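Local coordinates for protein multicopper oxidase (Pseudomonas thermotolerans, PDB 6VOW) that probably oxidises phenolic and related substrates at a mononuclear copper and passes the electrons to a copper cluster that reduces dioxygen, as laccases do, at residues T127-N132 / D247-E252; L213-V218 / L293-S298; V47-V52 / K172-D177. All coordinates share one frame; numbering follows the deposited sequence. Where two conformers were deposited one is given.

Contact 1. Residues T127-N132 / D247-E252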
loop_
_atom_site.group_PDB
_atom_site.type_symbol
_atom_site.label_atom_id
_atom_site.label_comp_id
_atom_site.label_asym_id
_atom_site.label_seq_id
_atom_site.Cartn_x
_atom_site.Cartn_y
_atom_site.Cartn_z
ATOM N N THR A 127 -0.421 -13.813 9.752
ATOM C CA THR A 127 -1.106 -13.225 8.642
ATOM C C THR A 127 -2.417 -13.954 8.409
ATOM O O THR A 127 -2.424 -15.009 7.776
ATOM C CB THR A 127 -0.191 -13.325 7.419
ATOM O OG1 THR A 127 0.139 -14.702 7.176
ATOM C CG2 THR A 127 1.117 -12.579 7.644
ATOM N N GLU A 128 -3.504 -13.467 8.995
ATOM C CA GLU A 128 -4.815 -14.017 8.863
ATOM C C GLU A 128 -5.582 -13.574 7.617
ATOM O O GLU A 128 -6.682 -14.132 7.396
ATOM C CB GLU A 128 -5.696 -13.671 10.092
ATOM C CG GLU A 128 -5.102 -14.103 11.447
ATOM C CD GLU A 128 -5.155 -15.610 11.728
ATOM O OE1 GLU A 128 -5.635 -16.395 10.890
ATOM O OE2 GLU A 128 -4.727 -16.029 12.808
ATOM N N ASP A 129 -5.048 -12.581 6.866
ATOM C CA ASP A 129 -5.681 -12.064 5.659
ATOM C C ASP A 129 -4.806 -12.352 4.522
ATOM O O ASP A 129 -3.583 -12.071 4.533
ATOM C CB ASP A 129 -5.886 -10.579 5.704
ATOM C CG ASP A 129 -6.754 -10.136 6.870
ATOM O OD1 ASP A 129 -7.648 -10.855 7.330
ATOM O OD2 ASP A 129 -6.506 -9.071 7.388
ATOM N N ALA A 130 -5.423 -12.976 3.547
ATOM C CA ALA A 130 -4.751 -13.248 2.301
ATOM C C ALA A 130 -4.875 -12.032 1.475
ATOM O O ALA A 130 -5.800 -11.230 1.644
ATOM C CB ALA A 130 -5.398 -14.402 1.582
ATOM N N GLY A 131 -3.917 -11.913 0.599
ATOM C CA GLY A 131 -3.850 -10.892 -0.360
ATOM C C GLY A 131 -2.575 -10.128 -0.342
ATOM O O GLY A 131 -1.533 -10.631 0.082
ATOM N N ASN A 132 -2.666 -8.921 -0.872
ATOM C CA ASN A 132 -1.514 -8.072 -1.245
ATOM C C ASN A 132 -1.312 -7.048 -0.212
ATOM O O ASN A 132 -2.251 -6.269 0.028
ATOM C CB ASN A 132 -1.857 -7.333 -2.563
ATOM C CG ASN A 132 -2.063 -8.314 -3.683
ATOM O OD1 ASN A 132 -1.240 -9.246 -3.864
ATOM N ND2 ASN A 132 -3.142 -8.151 -4.430
ATOM N N ASP A 247 -6.753 -3.680 -1.965
ATOM C CA ASP A 247 -6.031 -3.364 -0.744
ATOM C C ASP A 247 -6.091 -4.606 0.167
ATOM O O ASP A 247 -6.411 -4.540 1.339
ATOM C CB ASP A 247 -6.647 -2.105 -0.124
ATOM C CG ASP A 247 -6.798 -0.957 -1.170
ATOM O OD1 ASP A 247 -5.836 -0.639 -1.849
ATOM O OD2 ASP A 247 -7.910 -0.440 -1.370
ATOM N N GLY A 248 -5.769 -5.736 -0.442
ATOM C CA GLY A 248 -5.686 -7.067 0.239
ATOM C C GLY A 248 -7.001 -7.700 0.694
ATOM O O GLY A 248 -7.002 -8.583 1.563
ATOM N N HIS A 249 -8.138 -7.261 0.144
ATOM C CA HIS A 249 -9.433 -7.817 0.539
ATOM C C HIS A 249 -10.330 -8.101 -0.649
ATOM O O HIS A 249 -10.571 -7.220 -1.476
ATOM C CB HIS A 249 -10.102 -6.912 1.484
ATOM C CG HIS A 249 -9.370 -6.812 2.747
ATOM N ND1 HIS A 249 -9.521 -7.706 3.780
ATOM C CD2 HIS A 249 -8.369 -5.991 3.096
ATOM C CE1 HIS A 249 -8.687 -7.377 4.750
ATOM N NE2 HIS A 249 -7.976 -6.340 4.349
ATOM N N PRO A 250 -10.767 -9.352 -0.784
ATOM C CA PRO A 250 -11.534 -9.781 -1.936
ATOM C C PRO A 250 -12.803 -9.006 -2.218
ATOM O O PRO A 250 -13.385 -8.477 -1.304
ATOM C CB PRO A 250 -11.907 -11.195 -1.540
ATOM C CG PRO A 250 -10.633 -11.654 -0.832
ATOM C CD PRO A 250 -10.372 -10.500 0.057
ATOM N N ILE A 251 -13.224 -8.896 -3.467
ATOM C CA ILE A 251 -14.533 -8.253 -3.726
ATOM C C ILE A 251 -15.278 -9.278 -4.584
ATOM O O ILE A 251 -14.677 -10.278 -5.063
ATOM C CB ILE A 251 -14.427 -6.857 -4.462
ATOM C CG1 ILE A 251 -13.594 -6.993 -5.751
ATOM C CG2 ILE A 251 -13.927 -5.707 -3.498
ATOM C CD1 ILE A 251 -13.379 -5.700 -6.521
ATOM N N GLU A 252 -16.571 -9.023 -4.789
ATOM C CA GLU A 252 -17.276 -9.606 -5.921
ATOM C C GLU A 252 -16.532 -9.135 -7.173
ATOM O O GLU A 252 -16.415 -7.922 -7.426
ATOM C CB GLU A 252 -18.753 -9.194 -5.986
ATOM C CG GLU A 252 -19.544 -9.813 -7.146
ATOM C CD GLU A 252 -19.582 -11.341 -7.074
ATOM O OE1 GLU A 252 -19.642 -11.940 -5.962
ATOM O OE2 GLU A 252 -19.516 -11.958 -8.154
HETATM O O HOH W 1 -5.511 -6.371 -3.322
#

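Contact 2. Residues L213-V218 / L293-S298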
loop_
_atom_site.group_PDB
_atom_site.type_symbol
_atom_site.label_atom_id
_atom_site.label_comp_id
_atom_site.label_asym_id
_atom_site.label_seq_id
_atom_site.Cartn_x
_atom_site.Cartn_y
_atom_site.Cartn_z
ATOM N N LEU A 213 3.429 -13.086 -20.404
ATOM C CA LEU A 213 2.333 -13.829 -19.814
ATOM C C LEU A 213 1.841 -14.907 -20.829
ATOM O O LEU A 213 1.846 -14.637 -22.040
ATOM C CB LEU A 213 1.175 -12.871 -19.502
ATOM C CG LEU A 213 1.356 -11.782 -18.487
ATOM C CD1 LEU A 213 0.152 -10.908 -18.502
ATOM C CD2 LEU A 213 1.523 -12.391 -17.094
ATOM N N PRO A 214 1.376 -16.096 -20.342
ATOM C CA PRO A 214 0.902 -17.171 -21.239
ATOM C C PRO A 214 -0.476 -16.949 -21.875
ATOM O O PRO A 214 -1.452 -16.639 -21.155
ATOM C CB PRO A 214 0.862 -18.399 -20.333
ATOM C CG PRO A 214 0.750 -17.891 -18.960
ATOM C CD PRO A 214 1.376 -16.523 -18.930
ATOM N N ALA A 215 -0.547 -17.133 -23.201
ATOM C CA ALA A 215 -1.773 -16.833 -23.967
ATOM C C ALA A 215 -2.963 -17.648 -23.545
ATOM O O ALA A 215 -2.846 -18.754 -23.156
ATOM C CB ALA A 215 -1.563 -17.038 -25.448
ATOM N N GLY A 216 -4.127 -17.062 -23.623
ATOM C CA GLY A 216 -5.299 -17.737 -23.313
ATOM C C GLY A 216 -5.499 -17.818 -21.822
ATOM O O GLY A 216 -6.638 -17.982 -21.395
ATOM N N GLN A 217 -4.460 -17.648 -21.006
ATOM C CA GLN A 217 -4.608 -18.002 -19.573
ATOM C C GLN A 217 -5.224 -16.822 -18.772
ATOM O O GLN A 217 -5.144 -15.667 -19.224
ATOM C CB GLN A 217 -3.237 -18.450 -19.062
ATOM C CG GLN A 217 -3.240 -19.594 -18.057
ATOM C CD GLN A 217 -3.129 -20.946 -18.647
ATOM O OE1 GLN A 217 -2.285 -21.768 -18.238
ATOM N NE2 GLN A 217 -3.974 -21.208 -19.607
ATOM N N VAL A 218 -5.879 -17.057 -17.628
ATOM C CA VAL A 218 -6.218 -15.942 -16.717
ATOM C C VAL A 218 -5.099 -15.724 -15.675
ATOM O O VAL A 218 -4.676 -16.620 -14.988
ATOM C CB VAL A 218 -7.597 -16.134 -16.042
ATOM C CG1 VAL A 218 -7.854 -15.144 -14.932
ATOM C CG2 VAL A 218 -8.717 -15.975 -17.061
ATOM N N LEU A 293 2.330 -5.983 -21.490
ATOM C CA LEU A 293 2.049 -7.383 -21.239
ATOM C C LEU A 293 1.990 -8.039 -22.572
ATOM O O LEU A 293 1.064 -7.781 -23.332
ATOM C CB LEU A 293 0.685 -7.536 -20.577
ATOM C CG LEU A 293 0.511 -6.778 -19.286
ATOM C CD1 LEU A 293 -0.856 -7.167 -18.796
ATOM C CD2 LEU A 293 1.560 -7.095 -18.255
ATOM N N LYS A 294 3.021 -8.827 -22.866
ATOM C CA LYS A 294 3.143 -9.552 -24.112
ATOM C C LYS A 294 2.609 -10.904 -23.849
ATOM O O LYS A 294 3.128 -11.612 -22.997
ATOM C CB LYS A 294 4.616 -9.667 -24.572
ATOM C CG LYS A 294 4.805 -10.350 -25.925
ATOM C CD LYS A 294 6.166 -10.028 -26.587
ATOM C CE LYS A 294 7.277 -11.045 -26.241
ATOM N NZ LYS A 294 8.642 -10.436 -26.113
ATOM N N SER A 295 1.564 -11.252 -24.588
ATOM C CA SER A 295 1.005 -12.577 -24.568
ATOM C C SER A 295 1.966 -13.522 -25.238
ATOM O O SER A 295 2.222 -13.389 -26.425
ATOM C CB SER A 295 -0.272 -12.584 -25.387
ATOM O OG SER A 295 -0.831 -13.876 -25.359
ATOM N N VAL A 296 2.471 -14.492 -24.492
ATOM C CA VAL A 296 3.412 -15.493 -25.020
ATOM C C VAL A 296 2.661 -16.823 -25.269
ATOM O O VAL A 296 1.641 -17.086 -24.629
ATOM C CB VAL A 296 4.574 -15.647 -24.032
ATOM C CG1 VAL A 296 5.742 -16.451 -24.607
ATOM C CG2 VAL A 296 5.064 -14.257 -23.660
ATOM N N ALA A 297 3.154 -17.653 -26.194
ATOM C CA ALA A 297 2.472 -18.927 -26.535
ATOM C C ALA A 297 2.560 -19.911 -25.389
ATOM O O ALA A 297 3.642 -20.238 -24.930
ATOM C CB ALA A 297 3.021 -19.547 -27.811
ATOM N N SER A 298 1.401 -20.342 -24.915
ATOM C CA SER A 298 1.276 -21.475 -23.985
ATOM C C SER A 298 0.599 -22.645 -24.707
ATOM O O SER A 298 -0.225 -22.463 -25.627
ATOM C CB SER A 298 0.428 -21.063 -22.777
ATOM O OG SER A 298 0.364 -22.069 -21.780
#

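Contact 3. Residues V47-V52 / K172-D177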
loop_
_atom_site.group_PDB
_atom_site.type_symbol
_atom_site.label_atom_id
_atom_site.label_comp_id
_atom_site.label_asym_id
_atom_site.label_seq_id
_atom_site.Cartn_x
_atom_site.Cartn_y
_atom_site.Cartn_z
ATOM N N VAL A 47 21.634 0.412 -1.845
ATOM C CA VAL A 47 21.685 -0.241 -3.173
ATOM C C VAL A 47 21.955 0.821 -4.266
ATOM O O VAL A 47 21.192 1.704 -4.405
ATOM C CB VAL A 47 20.353 -0.954 -3.585
ATOM C CG1 VAL A 47 20.594 -1.778 -4.863
ATOM C CG2 VAL A 47 19.819 -1.837 -2.521
ATOM N N ASP A 48 23.070 0.747 -4.990
ATOM C CA ASP A 48 23.315 1.657 -6.105
ATOM C C ASP A 48 22.546 1.039 -7.239
ATOM O O ASP A 48 22.598 -0.159 -7.462
ATOM C CB ASP A 48 24.802 1.799 -6.458
ATOM C CG ASP A 48 25.518 2.804 -5.584
ATOM O OD1 ASP A 48 24.868 3.273 -4.641
ATOM O OD2 ASP A 48 26.721 3.150 -5.837
ATOM N N MET A 49 21.801 1.853 -7.921
ATOM C CA MET A 49 20.917 1.396 -8.974
ATOM C C MET A 49 21.080 2.261 -10.169
ATOM O O MET A 49 21.199 3.464 -10.029
ATOM C CB MET A 49 19.528 1.609 -8.515
ATOM C CG MET A 49 19.193 0.711 -7.414
ATOM S SD MET A 49 17.482 0.839 -7.106
ATOM C CE MET A 49 16.666 0.345 -8.647
ATOM N N GLU A 50 21.042 1.633 -11.341
ATOM C CA GLU A 50 21.188 2.313 -12.654
ATOM C C GLU A 50 19.790 2.415 -13.057
ATOM O O GLU A 50 19.293 1.524 -13.724
ATOM C CB GLU A 50 21.995 1.461 -13.687
ATOM C CG GLU A 50 22.705 2.202 -14.847
ATOM C CD GLU A 50 23.446 1.256 -15.811
ATOM O OE1 GLU A 50 23.629 0.023 -15.517
ATOM O OE2 GLU A 50 23.832 1.761 -16.895
ATOM N N LEU A 51 19.105 3.425 -12.553
ATOM C CA LEU A 51 17.728 3.691 -13.001
ATOM C C LEU A 51 17.712 4.507 -14.254
ATOM O O LEU A 51 16.834 4.352 -15.094
ATOM C CB LEU A 51 16.993 4.495 -11.962
ATOM C CG LEU A 51 16.302 3.813 -10.811
ATOM C CD1 LEU A 51 15.918 4.911 -9.863
ATOM C CD2 LEU A 51 15.071 3.109 -11.272
ATOM N N VAL A 52 18.639 5.452 -14.320
ATOM C CA VAL A 52 18.826 6.221 -15.500
ATOM C C VAL A 52 20.059 5.601 -16.094
ATOM O O VAL A 52 21.103 5.629 -15.427
ATOM C CB VAL A 52 19.017 7.695 -15.154
ATOM C CG1 VAL A 52 19.429 8.502 -16.362
ATOM C CG2 VAL A 52 17.717 8.263 -14.622
ATOM N N LYS A 172 6.589 2.340 -8.763
ATOM C CA LYS A 172 7.271 3.387 -8.044
ATOM C C LYS A 172 7.713 4.488 -9.002
ATOM O O LYS A 172 8.307 4.224 -10.087
ATOM C CB LYS A 172 8.462 2.828 -7.243
ATOM C CG LYS A 172 8.973 3.835 -6.234
ATOM C CD LYS A 172 10.039 3.265 -5.359
ATOM C CE LYS A 172 9.897 3.905 -3.989
ATOM N NZ LYS A 172 10.320 5.318 -3.976
ATOM N N THR A 173 7.409 5.725 -8.595
ATOM C CA THR A 173 7.750 6.927 -9.374
ATOM C C THR A 173 8.857 7.642 -8.595
ATOM O O THR A 173 8.608 8.307 -7.581
ATOM C CB THR A 173 6.472 7.764 -9.608
ATOM O OG1 THR A 173 5.704 7.012 -10.511
ATOM C CG2 THR A 173 6.735 9.206 -10.222
ATOM N N TRP A 174 10.075 7.410 -9.079
ATOM C CA TRP A 174 11.271 7.785 -8.410
ATOM C C TRP A 174 11.587 9.232 -8.632
ATOM O O TRP A 174 11.670 9.686 -9.780
ATOM C CB TRP A 174 12.422 7.007 -8.988
ATOM C CG TRP A 174 12.439 5.563 -8.645
ATOM C CD1 TRP A 174 11.890 4.522 -9.367
ATOM C CD2 TRP A 174 13.097 4.978 -7.540
ATOM N NE1 TRP A 174 12.152 3.353 -8.751
ATOM C CE2 TRP A 174 12.899 3.599 -7.623
ATOM C CE3 TRP A 174 13.822 5.497 -6.451
ATOM C CZ2 TRP A 174 13.427 2.718 -6.694
ATOM C CZ3 TRP A 174 14.315 4.613 -5.516
ATOM C CH2 TRP A 174 14.115 3.234 -5.634
ATOM N N HIS A 175 11.892 9.902 -7.531
ATOM C CA HIS A 175 12.366 11.265 -7.517
ATOM C C HIS A 175 13.832 11.260 -7.864
ATOM O O HIS A 175 14.654 11.488 -7.036
ATOM C CB HIS A 175 12.271 11.854 -6.120
ATOM C CG HIS A 175 10.924 11.814 -5.513
ATOM N ND1 HIS A 175 10.301 10.652 -5.125
ATOM C CD2 HIS A 175 10.099 12.810 -5.154
ATOM C CE1 HIS A 175 9.110 10.936 -4.628
ATOM N NE2 HIS A 175 8.958 12.232 -4.647
ATOM N N VAL A 176 14.157 11.020 -9.117
ATOM C CA VAL A 176 15.511 11.166 -9.578
ATOM C C VAL A 176 15.454 12.050 -10.810
ATOM O O VAL A 176 14.472 12.007 -11.549
ATOM C CB VAL A 176 16.180 9.794 -9.840
ATOM C CG1 VAL A 176 16.059 8.935 -8.613
ATOM C CG2 VAL A 176 15.609 9.081 -11.027
ATOM N N ASP A 177 16.474 12.894 -11.010
ATOM C CA ASP A 177 16.503 13.773 -12.193
ATOM C C ASP A 177 16.930 12.962 -13.402
ATOM O O ASP A 177 16.986 11.771 -13.352
ATOM C CB ASP A 177 17.367 15.035 -11.968
ATOM C CG ASP A 177 18.865 14.718 -11.728
ATOM O OD1 ASP A 177 19.254 13.542 -11.843
ATOM O OD2 ASP A 177 19.678 15.642 -11.462
#

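Contact 1. Residues T127-N132 / D247-E252
The carboxylate of D129 and the imidazole of H249 are the two flat groups that meet across this contact. OD2 of D129 lies 3.8 Å from CE1 of H249, and the two planes are inclined by 63°, so the approach is oblique. In H249, CG sits anti to the carbonyl carbon (chi1 -65°); its CB starts away from 127-132, yet the ring turns back and brings CE1 near the acid. N312, V396 and F411 also touch the H249 side chain. Although OD2 of D129 is 4.3 Å from NE2 of H249, no bond joins them; OD1 forms a salt bridge with R99, which would probably lessen any influence of the acid on the protonation of the ring.

The backbones come closest at two glycines, with CA of G131 4.3 Å from CA of G248. Here the start of strand 131-136, in the first cupredoxin-like domain, abuts the turn of the hairpin formed by 240-246 and 249-255, in the second. D247 and G248 both have positive phi in that turn. A CB on G131 would clash with the carbonyl O of G248, and the backbone angles of G131 independently call for glycine. Two acceptors also converge: O of A130 is 2.9 Å from O of G248, a pairing without a hydrogen bond, while ND2 of N312 donates to the A130 oxygen. O of N132 packs 3.5 Å from CA of G248 and accepts from NE of R267.

The amide of N132 is gripped from outside by D269 at ND2 and R222 at OD1. ND2 also donates to a water at 3.2 Å, and that water accepts from N of G248 at 3.0 Å, bridging the segments.

Contact 2. Residues L213-V218 / L293-S298
L213 and L293 meet through their methyl ends on the flank of a parallel strand pair, in which edge strand 210-214 runs beside 288-296 in a sheet of the second cupredoxin-like domain. The two side chains lean across one another at a slant: CD1 of L213 is 3.9 Å from CD1 of L293 and also touches its CB and CD2. CG of L213 stands anti to its carbonyl carbon (chi1 -64°), and from there CD1 reaches back to L293, two residues before its bridge partner S295. L167 and V274 also touch L213.

The register follows from the bonds. L213 is opposite S295, both side chains emerging on one face, while P214 and V296 share the other. N of L213 donates to O of K294 at 3.0 Å, and O of L213 accepts from N of V296, almost straight at 178°; its modelled length is unusually short and should be read with caution. The next donor along the strand is N of A215, bonded to O of V296 with a more bent angle of 146°.

Beyond the bridges the chain leaves the sheet through a type II turn from P214 to Q217, with G216 in its third place, and enters strand 218-225 of the facing sheet. Q217 OE1 is held by H165. On the departing side, CB of P214 rests 3.6 Å from CB of S298, whose OG is bonded to N of E300. Across from this, CB of A215 closes on OG of S295 at 3.2 Å, and that hydroxyl is hydrogen-bonded to the carbonyl O of P275.

Contact 3. Residues V47-V52 / K172-D177
L51 and W174 form the tight part of this contact. CD1 of L51 lies over one face of the indole, 3.8 Å from the centroid of the five-membered ring and only 16° off its normal, a CH-pi contact. CD2 of the same leucine reaches NE1 of W174 at 3.9 Å, so both methyls engage the pyrrole portion. Leucine and indole cross at about a right angle, and the tryptophan chi2 of 92° swings the ring plane so that this face meets the leucine. In one of its two conformers, and so with less certainty, CD of K172 lies over the opposite face. M49 adds a looser Met-aromatic contact: its SD is 5.1 Å from the centroid of the six-membered ring, oblique to the plane. An alanine in place of W174 is likely to open a gap beneath L51 and deprive the M49 sulfur of its aromatic partner.

The looser side lies toward V52 and D177, both partly exposed. Although the CA atoms of V52 and V176 are the nearest such pair, at 8.4 Å, and the touching parts run with their directions 55° apart, only single methyls meet here: CG2 of V52 is 4.2 Å from CG2 of V176 and 3.8 Å from O of D177. The D177 carboxylate plays no direct role, its OD1 being taken by N of Q179 and A181, while R199 binds the D177 carbonyl.

No hydrogen bond crosses between the segments, so apolar side chains make the junction. It joins strand 37-49 and the residues that follow it, in the first domain, to strand 165-174 and the loop after it, in the second: an interface between successive cupredoxin-like domains of a multicopper oxidase.

Contacts 1 and 3 both join the first and second cupredoxin-like domains, and both reach the six-stranded sheet containing 165-174 and 249-255. They lie on opposite sides of the chain's centre, their own centres 30 Å apart and their nearest atoms about 14 Å. Contact 2 is internal to the second domain; its centre is 25 Å from that of contact 1, 30 Å from that of contact 3, and 27 Å from the chain's centre. Contact 1 lies near the copper cluster, though without touching it: the D247 side chain is about 10 Å from the Cu-O-Cu unit and bonds T412 on strand 410-412.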